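Local coordinates for protein prephenate dehydratase:Amino acid-binding ACT (Brucella abortus, PDB 6VH5) that probably catalyses the conversion of prephenate to phenylpyruvate, CO2 and water in phenylalanine biosynthesis, and binds phenylalanine at its ACT domain, at residues A[152-157]-A[167-172]; A[235-240]-A[279-284]; A[51-56]-A[60-65]; A[207-212]-A[269-274]. All coordinates share one frame; numbering follows the deposited sequence.

Interaction 1: residues A[152-157]-A[167-172]; sequences GAARLV and ALAPRL
Ala167, the residue with most surface buried here, points its methyl group from strand 165-169 toward helix 150-160. Its CB rests on the helix backbone, 3.8 Å from the carbonyl O of Ala153 and 3.9 Å from the amide N of Ala154, with the Ala153 methyl beside it at 4.1 Å (CB to CB). A single methyl at each position suits so close an approach: the axes of the short helix and strand segments come within 7.4 Å of one another. Ala154 and Ala169 repeat the pattern further along the strand, CB to CB at 4.1 Å. The helix links strand 143-146 to strand 165-169, which run parallel with strand 122-125 between them, so this is the return half of a beta-alpha-beta crossover, in a domain related to the type 2 periplasmic binding proteins. On the next helical turn Val157 reaches the same methyl. With CG1 opposite the backbone N (chi1 163°), CG2 is turned to the strand and meets Ala167 CB at 3.9 Å; the longer branched side chain extends the apolar contact one turn beyond Ala153. From the neighbouring strand 108-111, Met110 packs against Ala154, Ala167 and Ala169.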
loop_
_atom_site.group_PDB
_atom_site.type_symbol
_atom_site.label_atom_id
_atom_site.label_comp_id
_atom_site.label_asym_id
_atom_site.label_seq_id
_atom_site.Cartn_x
_atom_site.Cartn_y
_atom_site.Cartn_z
ATOM N N GLY A 152 -8.006 -7.059 17.910
ATOM C CA GLY A 152 -7.300 -7.343 19.144
ATOM C C GLY A 152 -7.712 -6.431 20.283
ATOM O O GLY A 152 -7.780 -6.865 21.433
ATOM N N ALA A 153 -8.027 -5.174 19.974
ATOM C CA ALA A 153 -8.488 -4.247 21.000
ATOM C C ALA A 153 -9.779 -4.734 21.636
ATOM O O ALA A 153 -9.956 -4.628 22.856
ATOM C CB ALA A 153 -8.674 -2.853 20.399
ATOM N N ALA A 154 -10.692 -5.285 20.831
ATOM C CA ALA A 154 -11.891 -5.887 21.405
ATOM C C ALA A 154 -11.540 -7.095 22.268
ATOM O O ALA A 154 -12.071 -7.249 23.376
ATOM C CB ALA A 154 -12.871 -6.277 20.303
ATOM N N ARG A 155 -10.638 -7.954 21.784
ATOM C CA ARG A 155 -10.162 -9.063 22.606
ATOM C C ARG A 155 -9.524 -8.569 23.903
ATOM O O ARG A 155 -9.764 -9.137 24.976
ATOM C CB ARG A 155 -9.178 -9.918 21.807
ATOM C CG ARG A 155 -8.583 -11.067 22.607
ATOM C CD ARG A 155 -7.708 -11.995 21.765
ATOM N NE ARG A 155 -6.708 -11.293 20.967
ATOM C CZ ARG A 155 -5.616 -10.717 21.457
ATOM N NH1 ARG A 155 -5.383 -10.721 22.759
ATOM N NH2 ARG A 155 -4.765 -10.110 20.643
ATOM N N LEU A 156 -8.728 -7.498 23.828
ATOM C CA LEU A 156 -8.068 -6.977 25.021
ATOM C C LEU A 156 -9.085 -6.495 26.049
ATOM O O LEU A 156 -8.910 -6.701 27.255
ATOM C CB LEU A 156 -7.115 -5.842 24.642
ATOM C CG LEU A 156 -6.400 -5.178 25.824
ATOM C CD1 LEU A 156 -5.303 -6.096 26.341
ATOM C CD2 LEU A 156 -5.850 -3.798 25.469
ATOM N N VAL A 157 -10.145 -5.831 25.591
ATOM C CA VAL A 157 -11.155 -5.302 26.499
ATOM C C VAL A 157 -11.896 -6.432 27.204
ATOM O O VAL A 157 -12.186 -6.348 28.403
ATOM C CB VAL A 157 -12.110 -4.367 25.726
ATOM C CG1 VAL A 157 -13.400 -4.127 26.497
ATOM C CG2 VAL A 157 -11.424 -3.037 25.451
ATOM N N ALA A 167 -13.332 -0.096 23.209
ATOM C CA ALA A 167 -12.638 -0.426 21.967
ATOM C C ALA A 167 -13.399 0.117 20.762
ATOM O O ALA A 167 -14.625 0.251 20.792
ATOM C CB ALA A 167 -12.437 -1.946 21.806
ATOM N N LEU A 168 -12.651 0.411 19.695
ATOM C CA LEU A 168 -13.198 0.736 18.379
ATOM C C LEU A 168 -12.835 -0.413 17.451
ATOM O O LEU A 168 -11.655 -0.608 17.140
ATOM C CB LEU A 168 -12.627 2.047 17.853
ATOM C CG LEU A 168 -12.890 3.314 18.640
ATOM C CD1 LEU A 168 -12.002 4.428 18.130
ATOM C CD2 LEU A 168 -14.349 3.676 18.488
ATOM N N ALA A 169 -13.842 -1.145 16.987
ATOM C CA ALA A 169 -13.611 -2.400 16.286
ATOM C C ALA A 169 -14.777 -2.662 15.349
ATOM O O ALA A 169 -15.840 -2.038 15.473
ATOM C CB ALA A 169 -13.435 -3.556 17.283
ATOM N N PRO A 170 -14.615 -3.587 14.395
ATOM C CA PRO A 170 -15.733 -3.947 13.516
ATOM C C PRO A 170 -16.851 -4.617 14.295
ATOM O O PRO A 170 -16.632 -5.236 15.338
ATOM C CB PRO A 170 -15.102 -4.927 12.514
ATOM C CG PRO A 170 -13.636 -4.608 12.532
ATOM C CD PRO A 170 -13.370 -4.253 13.981
ATOM N N ARG A 171 -18.064 -4.517 13.742
ATOM C CA ARG A 171 -19.244 -5.050 14.417
ATOM C C ARG A 171 -19.071 -6.526 14.771
ATOM O O ARG A 171 -19.537 -6.972 15.828
ATOM C CB ARG A 171 -20.481 -4.849 13.539
ATOM C CG ARG A 171 -21.725 -5.566 14.050
ATOM C CD ARG A 171 -22.940 -5.295 13.181
ATOM N NE ARG A 171 -23.083 -3.871 12.902
ATOM C CZ ARG A 171 -23.706 -3.003 13.697
ATOM N NH1 ARG A 171 -23.776 -1.726 13.347
ATOM N NH2 ARG A 171 -24.243 -3.406 14.844
ATOM N N LEU A 172 -18.390 -7.292 13.908
ATOM C CA LEU A 172 -18.197 -8.723 14.143
ATOM C C LEU A 172 -17.463 -8.995 15.450
ATOM O O LEU A 172 -17.810 -9.933 16.179
ATOM C CB LEU A 172 -17.443 -9.359 12.970
ATOM C CG LEU A 172 -16.976 -10.802 13.195
ATOM C CD1 LEU A 172 -18.156 -11.752 13.356
ATOM C CD2 LEU A 172 -16.092 -11.246 12.036
#

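Interaction 2: residues A[235-240]-A[279-284]; sequences GGFATN and EELRFF
Glu280 turns its CG anti to the backbone N (chi1 -170°) and keeps the rest of its chain extended, which lays the carboxylate across Gly236 on the facing helix. Phe237 instead holds CG beside its backbone N (chi1 -55°), and this swings the ring towards Leu281. Gly236 suits the point of closest backbone approach, its CA only 5.4 Å from that of Glu280, because with no side chain it lets the aliphatic part of the glutamate lie directly on the helix: Glu280 CB is 4.1 Å from Gly236 CA. Glu280 OE2 comes within 3.3 Å of Gly236 N, but the angle is too poor for a hydrogen bond. The other oxygen is better served. A water donates to Glu280 OE1 and accepts from Asn240 ND2, bridging the helices, while ND2 also gives a nearly straight bond of 3.0 Å to Gly236 O, in the carbonyl plane and on a lone pair. Together these two bonds should help hold the Asn240 amide in its orientation. On the apolar side Leu281 CD1 meets the edge of the Phe237 ring, near its plane, at 4.1 Å from CE2; Ala277 and Leu278 also touch this ring, and the Phe237 side chain lies about 6 Å from a bound phenylalanine. The axes of the two short helical segments run nearly antiparallel, at 156° and 8.8 Å apart, as expected of the helix pair in an ACT domain, where a beta-alpha-beta-beta-alpha-beta chain lays both helices against one four-stranded antiparallel sheet.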
loop_
_atom_site.group_PDB
_atom_site.type_symbol
_atom_site.label_atom_id
_atom_site.label_comp_id
_atom_site.label_asym_id
_atom_site.label_seq_id
_atom_site.Cartn_x
_atom_site.Cartn_y
_atom_site.Cartn_z
ATOM N N GLY A 235 -4.515 0.997 -26.934
ATOM C CA GLY A 235 -5.221 1.327 -28.165
ATOM C C GLY A 235 -6.357 0.377 -28.483
ATOM O O GLY A 235 -7.419 0.793 -28.969
ATOM N N GLY A 236 -6.151 -0.912 -28.224
ATOM C CA GLY A 236 -7.152 -1.899 -28.586
ATOM C C GLY A 236 -8.386 -1.816 -27.712
ATOM O O GLY A 236 -9.510 -2.011 -28.186
ATOM N N PHE A 237 -8.197 -1.519 -26.424
ATOM C CA PHE A 237 -9.352 -1.338 -25.552
ATOM C C PHE A 237 -10.127 -0.088 -25.945
ATOM O O PHE A 237 -11.364 -0.093 -25.942
ATOM C CB PHE A 237 -8.918 -1.281 -24.092
ATOM C CG PHE A 237 -8.106 -2.461 -23.660
ATOM C CD1 PHE A 237 -8.721 -3.662 -23.360
ATOM C CD2 PHE A 237 -6.727 -2.371 -23.540
ATOM C CE1 PHE A 237 -7.979 -4.761 -22.985
ATOM C CE2 PHE A 237 -5.976 -3.468 -23.147
ATOM C CZ PHE A 237 -6.602 -4.663 -22.870
ATOM N N ALA A 238 -9.409 0.961 -26.362
ATOM C CA ALA A 238 -10.040 2.234 -26.704
ATOM C C ALA A 238 -11.013 2.102 -27.875
ATOM O O ALA A 238 -12.122 2.648 -27.833
ATOM C CB ALA A 238 -8.957 3.269 -27.025
ATOM N N THR A 239 -10.608 1.397 -28.942
ATOM C CA THR A 239 -11.423 1.292 -30.147
ATOM C C THR A 239 -12.376 0.101 -30.141
ATOM O O THR A 239 -13.097 -0.099 -31.121
ATOM C CB THR A 239 -10.537 1.234 -31.410
ATOM O OG1 THR A 239 -9.613 0.141 -31.305
ATOM C CG2 THR A 239 -9.769 2.548 -31.621
ATOM N N ASN A 240 -12.380 -0.726 -29.102
ATOM C CA ASN A 240 -13.339 -1.818 -29.057
ATOM C C ASN A 240 -14.366 -1.673 -27.943
ATOM O O ASN A 240 -15.237 -2.542 -27.802
ATOM C CB ASN A 240 -12.599 -3.149 -28.947
ATOM C CG ASN A 240 -12.047 -3.586 -30.279
ATOM O OD1 ASN A 240 -12.793 -4.066 -31.126
ATOM N ND2 ASN A 240 -10.751 -3.367 -30.498
ATOM N N GLU A 279 -5.602 -9.054 -28.453
ATOM C CA GLU A 279 -4.730 -9.376 -29.577
ATOM C C GLU A 279 -3.877 -8.181 -29.965
ATOM O O GLU A 279 -2.688 -8.323 -30.271
ATOM C CB GLU A 279 -5.558 -9.836 -30.778
ATOM C CG GLU A 279 -4.706 -10.182 -31.982
ATOM C CD GLU A 279 -5.520 -10.661 -33.177
ATOM O OE1 GLU A 279 -6.746 -10.408 -33.222
ATOM O OE2 GLU A 279 -4.933 -11.330 -34.055
ATOM N N GLU A 280 -4.474 -6.994 -29.963
ATOM C CA GLU A 280 -3.706 -5.787 -30.220
ATOM C C GLU A 280 -2.724 -5.526 -29.089
ATOM O O GLU A 280 -1.594 -5.088 -29.326
ATOM C CB GLU A 280 -4.661 -4.612 -30.415
ATOM C CG GLU A 280 -4.024 -3.344 -30.914
ATOM C CD GLU A 280 -5.066 -2.387 -31.465
ATOM O OE1 GLU A 280 -6.043 -2.879 -32.079
ATOM O OE2 GLU A 280 -4.908 -1.159 -31.285
ATOM N N LEU A 281 -3.135 -5.810 -27.851
ATOM C CA LEU A 281 -2.234 -5.648 -26.717
ATOM C C LEU A 281 -1.010 -6.551 -26.868
ATOM O O LEU A 281 0.119 -6.139 -26.572
ATOM C CB LEU A 281 -2.981 -5.965 -25.426
ATOM C CG LEU A 281 -2.172 -5.912 -24.130
ATOM C CD1 LEU A 281 -1.994 -4.469 -23.707
ATOM C CD2 LEU A 281 -2.800 -6.756 -23.009
ATOM N N ARG A 282 -1.206 -7.767 -27.390
ATOM C CA ARG A 282 -0.093 -8.703 -27.535
ATOM C C ARG A 282 0.924 -8.241 -28.571
ATOM O O ARG A 282 2.103 -8.594 -28.472
ATOM C CB ARG A 282 -0.609 -10.094 -27.910
ATOM C CG ARG A 282 -1.047 -10.934 -26.727
ATOM C CD ARG A 282 -1.660 -12.250 -27.174
ATOM N NE ARG A 282 -3.062 -12.376 -26.775
ATOM C CZ ARG A 282 -3.464 -12.875 -25.608
ATOM N NH1 ARG A 282 -4.758 -12.965 -25.318
ATOM N NH2 ARG A 282 -2.568 -13.286 -24.724
ATOM N N PHE A 283 0.502 -7.476 -29.580
ATOM C CA PHE A 283 1.480 -6.994 -30.554
ATOM C C PHE A 283 2.379 -5.938 -29.936
ATOM O O PHE A 283 3.547 -5.807 -30.315
ATOM C CB PHE A 283 0.775 -6.422 -31.793
ATOM C CG PHE A 283 1.722 -5.876 -32.845
ATOM C CD1 PHE A 283 2.397 -6.737 -33.699
ATOM C CD2 PHE A 283 1.934 -4.517 -32.983
ATOM C CE1 PHE A 283 3.259 -6.256 -34.675
ATOM C CE2 PHE A 283 2.806 -4.025 -33.949
ATOM C CZ PHE A 283 3.469 -4.902 -34.796
ATOM N N PHE A 284 1.849 -5.190 -28.980
ATOM C CA PHE A 284 2.509 -4.028 -28.416
ATOM C C PHE A 284 3.111 -4.286 -27.038
ATOM O O PHE A 284 3.568 -3.338 -26.392
ATOM C CB PHE A 284 1.513 -2.866 -28.354
ATOM C CG PHE A 284 1.160 -2.281 -29.712
ATOM C CD1 PHE A 284 2.117 -1.630 -30.482
ATOM C CD2 PHE A 284 -0.135 -2.385 -30.213
ATOM C CE1 PHE A 284 1.787 -1.084 -31.724
ATOM C CE2 PHE A 284 -0.474 -1.843 -31.444
ATOM C CZ PHE A 284 0.491 -1.190 -32.206
HETATM O O HOH W 1 -8.723 -3.554 -32.452
#

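Interaction 3: residues A[51-56]-A[60-65]; sequences LPCPTF and FNAVET
Phe56 and Phe60 are joined through the backbone, Phe60 N giving a 2.8 Å hydrogen bond to Phe56 O at an N-H...O angle of 150°, the i to i+4 bond of the opening turn of helix 56-64. The Phe60 ring brings its edge to the same carbonyl oxygen. With CG beside the backbone N (chi1 -84°), its CD1 comes to 3.1 Å from Phe56 O, which lies near the ring plane, so the weakly positive C-H rim rather than the pi face meets the oxygen. Phe60 packs on Ile73 and Phe56 on Pro74, both of strand 70-77. Two residues on, about half a turn round the helix, Ala62 offers a small methyl to the strand: Cys53 SG lies 4.3 Å from its CB and Leu51 CD2 4.5 Å, loose apolar contacts made by residues that alternate along the strand. Between strand and helix Thr55 takes the N-cap position, its OG1 hydrogen-bonded to Asp58 N. The Phe56 side chain stands about 9 Å from that of Thr194, a residue predicted to be essential for activity. Strand 49-53, helix 56-64 and strand 70-77 form a beta-alpha-beta crossover, its two strands parallel on either side of strand 26-30, in the prephenate dehydratase domain.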
loop_
_atom_site.group_PDB
_atom_site.type_symbol
_atom_site.label_atom_id
_atom_site.label_comp_id
_atom_site.label_asym_id
_atom_site.label_seq_id
_atom_site.Cartn_x
_atom_site.Cartn_y
_atom_site.Cartn_z
ATOM N N LEU A 51 -9.692 -18.764 8.392
ATOM C CA LEU A 51 -8.422 -19.222 8.953
ATOM C C LEU A 51 -7.498 -18.032 9.168
ATOM O O LEU A 51 -6.856 -17.560 8.213
ATOM C CB LEU A 51 -7.767 -20.267 8.042
ATOM C CG LEU A 51 -6.360 -20.739 8.433
ATOM C CD1 LEU A 51 -6.324 -21.180 9.889
ATOM C CD2 LEU A 51 -5.889 -21.890 7.519
ATOM N N PRO A 52 -7.378 -17.529 10.397
ATOM C CA PRO A 52 -6.553 -16.334 10.627
ATOM C C PRO A 52 -5.073 -16.603 10.389
ATOM O O PRO A 52 -4.554 -17.673 10.711
ATOM C CB PRO A 52 -6.821 -15.990 12.104
ATOM C CG PRO A 52 -8.048 -16.786 12.486
ATOM C CD PRO A 52 -7.983 -18.030 11.641
ATOM N N CYS A 53 -4.394 -15.606 9.825
ATOM C CA CYS A 53 -2.974 -15.677 9.561
ATOM C C CYS A 53 -2.379 -14.330 9.928
ATOM O O CYS A 53 -3.010 -13.293 9.693
ATOM C CB CYS A 53 -2.673 -15.992 8.089
ATOM S SG CYS A 53 -3.441 -17.491 7.524
ATOM N N PRO A 54 -1.175 -14.309 10.495
ATOM C CA PRO A 54 -0.631 -13.029 10.975
ATOM C C PRO A 54 -0.273 -12.060 9.860
ATOM O O PRO A 54 -0.377 -10.846 10.068
ATOM C CB PRO A 54 0.592 -13.448 11.807
ATOM C CG PRO A 54 0.923 -14.834 11.367
ATOM C CD PRO A 54 -0.362 -15.465 10.915
ATOM N N THR A 55 0.124 -12.544 8.686
ATOM C CA THR A 55 0.502 -11.679 7.577
ATOM C C THR A 55 -0.189 -12.116 6.291
ATOM O O THR A 55 -0.711 -13.233 6.191
ATOM C CB THR A 55 2.020 -11.664 7.340
ATOM O OG1 THR A 55 2.440 -12.940 6.840
ATOM C CG2 THR A 55 2.769 -11.311 8.600
ATOM N N PHE A 56 -0.194 -11.196 5.309
ATOM C CA PHE A 56 -0.721 -11.503 3.981
ATOM C C PHE A 56 0.007 -12.691 3.374
ATOM O O PHE A 56 -0.612 -13.592 2.796
ATOM C CB PHE A 56 -0.559 -10.303 3.041
ATOM C CG PHE A 56 -1.349 -9.090 3.429
ATOM C CD1 PHE A 56 -2.722 -9.149 3.568
ATOM C CD2 PHE A 56 -0.716 -7.871 3.595
ATOM C CE1 PHE A 56 -3.439 -8.034 3.914
ATOM C CE2 PHE A 56 -1.429 -6.748 3.928
ATOM C CZ PHE A 56 -2.792 -6.829 4.093
ATOM N N PHE A 60 -1.324 -16.129 1.915
ATOM C CA PHE A 60 -1.030 -16.744 0.622
ATOM C C PHE A 60 -0.542 -18.171 0.813
ATOM O O PHE A 60 -1.040 -19.103 0.170
ATOM C CB PHE A 60 0.020 -15.929 -0.143
ATOM C CG PHE A 60 -0.544 -14.763 -0.915
ATOM C CD1 PHE A 60 -1.169 -13.711 -0.256
ATOM C CD2 PHE A 60 -0.417 -14.703 -2.297
ATOM C CE1 PHE A 60 -1.676 -12.621 -0.964
ATOM C CE2 PHE A 60 -0.914 -13.623 -3.009
ATOM C CZ PHE A 60 -1.544 -12.578 -2.344
ATOM N N ASN A 61 0.422 -18.354 1.717
ATOM C CA ASN A 61 1.040 -19.656 1.919
ATOM C C ASN A 61 0.022 -20.701 2.359
ATOM O O ASN A 61 0.166 -21.883 2.031
ATOM C CB ASN A 61 2.171 -19.527 2.936
ATOM C CG ASN A 61 2.961 -20.805 3.085
ATOM O OD1 ASN A 61 3.692 -21.196 2.176
ATOM N ND2 ASN A 61 2.834 -21.458 4.236
ATOM N N ALA A 62 -1.001 -20.283 3.108
ATOM C CA ALA A 62 -2.067 -21.195 3.518
ATOM C C ALA A 62 -2.745 -21.844 2.319
ATOM O O ALA A 62 -3.211 -22.989 2.411
ATOM C CB ALA A 62 -3.101 -20.436 4.352
ATOM N N VAL A 63 -2.845 -21.108 1.208
ATOM C CA VAL A 63 -3.440 -21.616 -0.018
ATOM C C VAL A 63 -2.438 -22.470 -0.778
ATOM O O VAL A 63 -2.798 -23.495 -1.371
ATOM C CB VAL A 63 -3.940 -20.427 -0.861
ATOM C CG1 VAL A 63 -4.371 -20.875 -2.262
ATOM C CG2 VAL A 63 -5.075 -19.717 -0.140
ATOM N N GLU A 64 -1.162 -22.069 -0.743
ATOM C CA GLU A 64 -0.120 -22.803 -1.446
ATOM C C GLU A 64 0.072 -24.196 -0.860
ATOM O O GLU A 64 0.254 -25.164 -1.606
ATOM C CB GLU A 64 1.190 -22.016 -1.393
ATOM C CG GLU A 64 2.335 -22.707 -2.114
ATOM C CD GLU A 64 2.127 -22.747 -3.609
ATOM O OE1 GLU A 64 1.647 -21.731 -4.164
ATOM O OE2 GLU A 64 2.435 -23.790 -4.226
ATOM N N THR A 65 0.021 -24.314 0.468
ATOM C CA THR A 65 0.212 -25.584 1.154
ATOM C C THR A 65 -1.063 -26.405 1.258
ATOM O O THR A 65 -1.003 -27.550 1.705
ATOM C CB THR A 65 0.766 -25.359 2.571
ATOM O OG1 THR A 65 -0.186 -24.624 3.353
ATOM C CG2 THR A 65 2.094 -24.610 2.533
#

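Interaction 4: residues A[207-212]-A[269-274]; sequences ARPEND and PEERSV
Arg208 reaches across to Glu270 and buries more surface in this contact than any other residue. Its CG is anti to the backbone N (chi1 177°) and its chain bends only at chi3, so the aliphatic part runs out towards Glu270 before the guanidinium turns. NH1 forms a salt bridge with Glu270 OE1; the modelled 2.5 Å is unusually short and its exact value is doubtful. The carboxylate oxygen lies at the guanidinium edge, near its plane, but the two flat groups are twisted 61° apart, so the pairing is through one oxygen rather than side by side. Behind the charged ends, nearer the backbones, Arg208 CD packs on Glu270 CB at 3.5 Å. Long flexible chains suit this exposed surface, where the connection between strands 193-200 and 215-224 passes the turn leading into helix 272-283 of the ACT domain. Pro209, next along, sets its ring across the Glu271 side chain at about a right angle, with CG 3.4 Å from Glu271 OE2. That oxygen is already engaged, accepting a hydrogen bond from His268 N, which holds the carboxylate beside the proline. Glu271 itself occupies the N-cap position of the helix. His268 is also touched by the side chains of both Arg208 and Pro209.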
loop_
_atom_site.group_PDB
_atom_site.type_symbol
_atom_site.label_atom_id
_atom_site.label_comp_id
_atom_site.label_asym_id
_atom_site.label_seq_id
_atom_site.Cartn_x
_atom_site.Cartn_y
_atom_site.Cartn_z
ATOM N N ALA A 207 -17.904 -18.263 -16.533
ATOM C CA ALA A 207 -18.411 -18.506 -17.875
ATOM C C ALA A 207 -18.660 -17.187 -18.602
ATOM O O ALA A 207 -18.980 -16.166 -17.988
ATOM C CB ALA A 207 -19.697 -19.328 -17.831
ATOM N N ARG A 208 -18.490 -17.217 -19.926
ATOM C CA ARG A 208 -18.682 -16.034 -20.759
ATOM C C ARG A 208 -20.106 -15.503 -20.624
ATOM O O ARG A 208 -21.063 -16.274 -20.759
ATOM C CB ARG A 208 -18.364 -16.365 -22.216
ATOM C CG ARG A 208 -18.595 -15.209 -23.198
ATOM C CD ARG A 208 -18.121 -15.640 -24.565
ATOM N NE ARG A 208 -18.945 -16.685 -25.163
ATOM C CZ ARG A 208 -18.559 -17.955 -25.253
ATOM N NH1 ARG A 208 -17.374 -18.314 -24.781
ATOM N NH2 ARG A 208 -19.343 -18.861 -25.815
ATOM N N PRO A 209 -20.283 -14.205 -20.400
ATOM C CA PRO A 209 -21.636 -13.660 -20.210
ATOM C C PRO A 209 -22.510 -13.742 -21.458
ATOM O O PRO A 209 -22.058 -13.504 -22.583
ATOM C CB PRO A 209 -21.366 -12.199 -19.820
ATOM C CG PRO A 209 -20.062 -11.899 -20.448
ATOM C CD PRO A 209 -19.255 -13.152 -20.300
ATOM N N GLU A 210 -23.774 -14.109 -21.242
ATOM C CA GLU A 210 -24.795 -14.120 -22.281
ATOM C C GLU A 210 -25.855 -13.042 -22.112
ATOM O O GLU A 210 -26.428 -12.600 -23.109
ATOM C CB GLU A 210 -25.493 -15.486 -22.312
ATOM C CG GLU A 210 -24.540 -16.669 -22.265
ATOM C CD GLU A 210 -24.633 -17.529 -23.502
ATOM O OE1 GLU A 210 -24.262 -18.721 -23.433
ATOM O OE2 GLU A 210 -25.083 -17.011 -24.543
ATOM N N ASN A 211 -26.114 -12.591 -20.885
ATOM C CA ASN A 211 -27.151 -11.599 -20.617
ATOM C C ASN A 211 -26.603 -10.453 -19.783
ATOM O O ASN A 211 -27.145 -10.106 -18.731
ATOM C CB ASN A 211 -28.347 -12.249 -19.926
ATOM N N ASP A 212 -25.517 -9.839 -20.258
ATOM C CA ASP A 212 -24.975 -8.620 -19.652
ATOM C C ASP A 212 -24.558 -8.854 -18.198
ATOM O O ASP A 212 -24.735 -7.996 -17.330
ATOM C CB ASP A 212 -25.967 -7.459 -19.760
ATOM N N PRO A 269 -12.496 -12.946 -21.863
ATOM C CA PRO A 269 -11.548 -13.131 -22.982
ATOM C C PRO A 269 -12.148 -13.753 -24.238
ATOM O O PRO A 269 -11.544 -13.638 -25.315
ATOM C CB PRO A 269 -10.469 -14.045 -22.377
ATOM C CG PRO A 269 -10.551 -13.800 -20.911
ATOM C CD PRO A 269 -12.011 -13.574 -20.622
ATOM N N GLU A 270 -13.284 -14.440 -24.135
ATOM C CA GLU A 270 -13.939 -15.031 -25.293
ATOM C C GLU A 270 -14.893 -14.079 -26.013
ATOM O O GLU A 270 -15.335 -14.397 -27.124
ATOM C CB GLU A 270 -14.664 -16.306 -24.859
ATOM C CG GLU A 270 -13.754 -17.531 -24.937
ATOM C CD GLU A 270 -14.059 -18.580 -23.890
ATOM O OE1 GLU A 270 -15.250 -18.823 -23.604
ATOM O OE2 GLU A 270 -13.092 -19.145 -23.339
ATOM N N GLU A 271 -15.225 -12.930 -25.431
ATOM C CA GLU A 271 -15.991 -11.938 -26.175
ATOM C C GLU A 271 -15.136 -11.380 -27.298
ATOM O O GLU A 271 -13.961 -11.062 -27.096
ATOM C CB GLU A 271 -16.463 -10.798 -25.269
ATOM C CG GLU A 271 -17.656 -11.149 -24.391
ATOM C CD GLU A 271 -17.967 -10.076 -23.357
ATOM O OE1 GLU A 271 -18.563 -9.038 -23.726
ATOM O OE2 GLU A 271 -17.602 -10.273 -22.181
ATOM N N ARG A 272 -15.752 -11.205 -28.470
ATOM C CA ARG A 272 -14.992 -10.780 -29.641
ATOM C C ARG A 272 -14.250 -9.480 -29.374
ATOM O O ARG A 272 -13.064 -9.353 -29.709
ATOM C CB ARG A 272 -15.921 -10.617 -30.839
ATOM C CG ARG A 272 -15.176 -10.371 -32.128
ATOM C CD ARG A 272 -14.066 -11.399 -32.295
ATOM N NE ARG A 272 -13.471 -11.382 -33.630
ATOM C CZ ARG A 272 -12.303 -11.945 -33.929
ATOM N NH1 ARG A 272 -11.604 -12.559 -32.977
ATOM N NH2 ARG A 272 -11.826 -11.887 -35.168
ATOM N N SER A 273 -14.930 -8.513 -28.749
ATOM C CA SER A 273 -14.320 -7.213 -28.505
ATOM C C SER A 273 -13.087 -7.331 -27.621
ATOM O O SER A 273 -12.038 -6.750 -27.929
ATOM C CB SER A 273 -15.350 -6.273 -27.893
ATOM O OG SER A 273 -16.216 -5.782 -28.909
ATOM N N VAL A 274 -13.173 -8.126 -26.552
ATOM C CA VAL A 274 -12.022 -8.310 -25.681
ATOM C C VAL A 274 -10.939 -9.098 -26.399
ATOM O O VAL A 274 -9.747 -8.774 -26.317
ATOM C CB VAL A 274 -12.461 -8.993 -24.373
ATOM C CG1 VAL A 274 -11.270 -9.183 -23.448
ATOM C CG2 VAL A 274 -13.552 -8.159 -23.687
#

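From the N terminus, interaction 3 comes first, closing over just three residues, all in the first turn of helix 56-64, as strand 49-53 turns into that helix. Interaction 1 follows in series, closing nine residues between helix 150-160 and strand 165-169; the two belong to different sheets of the dehydratase part, their centres 22 Å apart. Interactions 4 and 2 then cross: 207-212 opens, 235-240 opens, 269-274 closes the first and 279-284 the second. Both use helix 272-283, one at its start and one at its end, and they touch where Asn240 O packs on Ser273 OG at 3.6 Å. Interaction 4 ties the connection between strands 193-200 and 215-224 to the start of helix 272-283; interaction 2 joins the ACT domain's two helices.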